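Local coordinates for putative uncharacterized protein PH0594 (Pyrococcus horikoshii, PDB 4HXF) that probably works as a self-compartmentalizing serine protease of the prolyl oligopeptidase family, an acylaminoacyl peptidase assembled as a hexamer, at residues Phe141-Phe146 with Lys575-His580. Residues are numbered along the deposited sequence; the frame is centred on the assembly and turned at random.
Sequences FDNMGF and KGAHGH. With Y3A (N-[(benzyloxy)carbonyl]glycyl-N-[(2S,3R)-4-chloro-3-hydroxy-1-phenylbutan-2-yl]glycinamide), chain B.
The carboxylate of D142 is gripped at several points: OD1 accepts the backbone N-H of H578 at 3.0 Å, on its syn side and 19° out of the carboxylate plane, and also takes Y547 N. D142 sits at the tip of the hairpin 140-146, where M144 N and G145 N both donate to F141 O, a classic beta bulge. The hairpin belongs to the long connection between strands 117-124 and 151-158 of one propeller blade and thereby reaches the histidine loop of the alpha/beta-hydrolase domain. A water 2.7 Å from D142 OD2 donates to it and accepts from G579 N at 2.9 Å, so the carboxylate holds the amides of both central residues of the type I turn A577-H580, one directly and one through water. CG of D142 lies anti to the backbone N (chi1 -170°), which carries the carboxylate toward the H578 amide, the carboxylate plane 85° from the H578 ring plane. A577 CB packs 3.3 Å from D142 OD1 and 4.1 Å from N143 OD1. Replacing D142 by an alanine is likely to leave the H578 and Y547 amides without this acceptor and the water without the carboxylate end of its bridge. The turn carries the probable catalytic histidine: H578 ND1 is hydrogen-bonded to D546, consistent with a Ser-His-Asp triad with S466, and H578 NE2 is joined covalently to C15 of the inhibitor, 1.8 Å away.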
# COMPACT_ATOMS: atom_id res chain seq x y z
N PHE A 141 -13.83 29.86 14.48
CA PHE A 141 -13.05 30.34 15.59
C PHE A 141 -11.60 29.99 15.38
O PHE A 141 -11.27 28.90 15.02
CB PHE A 141 -13.56 29.85 16.95
CG PHE A 141 -13.23 30.77 18.10
CD1 PHE A 141 -14.09 31.74 18.45
CD2 PHE A 141 -12.03 30.67 18.84
CE1 PHE A 141 -13.83 32.67 19.41
CE2 PHE A 141 -11.76 31.56 19.85
CZ PHE A 141 -12.66 32.52 20.18
N ASP A 142 -10.74 30.95 15.67
CA ASP A 142 -9.30 30.73 15.51
C ASP A 142 -8.83 29.51 16.26
O ASP A 142 -9.14 29.35 17.44
CB ASP A 142 -8.53 31.99 16.01
CG ASP A 142 -7.05 31.92 15.64
OD1 ASP A 142 -6.80 31.98 14.44
OD2 ASP A 142 -6.27 31.60 16.58
N ASN A 143 -8.03 28.70 15.59
CA ASN A 143 -7.42 27.51 16.19
C ASN A 143 -8.44 26.40 16.50
O ASN A 143 -8.10 25.39 17.13
CB ASN A 143 -6.64 27.78 17.45
CG ASN A 143 -5.45 26.77 17.62
OD1 ASN A 143 -4.90 26.27 16.64
ND2 ASN A 143 -5.15 26.47 18.84
N MET A 144 -9.65 26.55 15.98
CA MET A 144 -10.73 25.57 16.12
C MET A 144 -11.32 25.20 14.80
O MET A 144 -11.80 24.08 14.70
CB MET A 144 -11.84 26.10 17.01
CG MET A 144 -11.40 26.33 18.39
SD MET A 144 -12.60 26.95 19.50
CE MET A 144 -11.53 26.92 20.96
N GLY A 145 -11.40 26.10 13.81
CA GLY A 145 -11.91 25.87 12.49
C GLY A 145 -13.34 26.43 12.30
O GLY A 145 -13.85 27.26 13.12
N PHE A 146 -14.03 25.95 11.30
CA PHE A 146 -15.47 26.26 11.13
C PHE A 146 -16.23 25.49 12.20
O PHE A 146 -16.02 24.27 12.39
CB PHE A 146 -16.02 25.93 9.75
CG PHE A 146 -15.53 26.82 8.68
CD1 PHE A 146 -14.34 26.56 8.00
CD2 PHE A 146 -16.21 28.00 8.40
CE1 PHE A 146 -13.88 27.38 6.97
CE2 PHE A 146 -15.74 28.85 7.41
CZ PHE A 146 -14.60 28.52 6.64
N LYS A 575 -1.02 27.06 5.84
CA LYS A 575 -1.60 26.58 7.09
C LYS A 575 -1.26 27.55 8.19
O LYS A 575 -0.43 28.44 8.05
CB LYS A 575 -1.09 25.17 7.49
CG LYS A 575 -1.28 24.08 6.44
CD LYS A 575 -2.76 23.83 6.17
N GLY A 576 -1.99 27.44 9.28
CA GLY A 576 -1.68 28.17 10.47
C GLY A 576 -2.78 29.14 10.92
O GLY A 576 -3.32 29.92 10.14
N ALA A 577 -3.01 29.19 12.22
CA ALA A 577 -3.97 30.11 12.88
C ALA A 577 -3.24 31.39 13.25
O ALA A 577 -2.10 31.70 12.76
CB ALA A 577 -4.68 29.42 14.05
N HIS A 578 -3.87 32.18 14.08
CA HIS A 578 -3.37 33.50 14.48
C HIS A 578 -1.97 33.43 15.07
O HIS A 578 -1.12 34.28 14.79
CB HIS A 578 -4.39 34.07 15.46
CG HIS A 578 -4.25 35.55 15.78
ND1 HIS A 578 -4.24 36.57 14.81
CD2 HIS A 578 -4.25 36.17 17.04
CE1 HIS A 578 -4.15 37.76 15.42
NE2 HIS A 578 -4.16 37.51 16.81
N GLY A 579 -1.74 32.37 15.83
CA GLY A 579 -0.47 32.17 16.52
C GLY A 579 0.58 31.36 15.75
O GLY A 579 1.50 30.85 16.38
N HIS A 580 0.45 31.24 14.43
CA HIS A 580 1.32 30.34 13.65
C HIS A 580 2.81 30.64 13.75
O HIS A 580 3.59 29.72 13.56
CB HIS A 580 0.90 30.34 12.20
CG HIS A 580 1.21 31.64 11.48
ND1 HIS A 580 2.19 31.74 10.52
CD2 HIS A 580 0.53 32.85 11.47
CE1 HIS A 580 2.20 32.99 10.00
NE2 HIS A 580 1.19 33.70 10.62
N3 Y3A B . -7.27 38.45 22.36
CA3 Y3A B . -7.41 39.68 21.56
C3 Y3A B . -6.96 39.29 20.15
O3 Y3A B . -6.91 38.18 19.67
C4 Y3A B . -4.26 39.85 18.16
O4 Y3A B . -3.67 40.89 18.86
CA4 Y3A B . -5.75 40.16 18.04
N4 Y3A B . -6.21 40.44 19.42
CB4 Y3A B . -6.11 41.51 17.35
CG4 Y3A B . -7.57 41.77 17.27
CD1 Y3A B . -8.49 41.00 16.55
CD2 Y3A B . -8.08 42.91 17.89
CE1 Y3A B . -9.84 41.29 16.49
CE2 Y3A B . -9.43 43.21 17.84
CZ4 Y3A B . -10.30 42.40 17.18
C15 Y3A B . -3.90 38.35 18.43
O HOH W 1 -3.73 30.72 17.14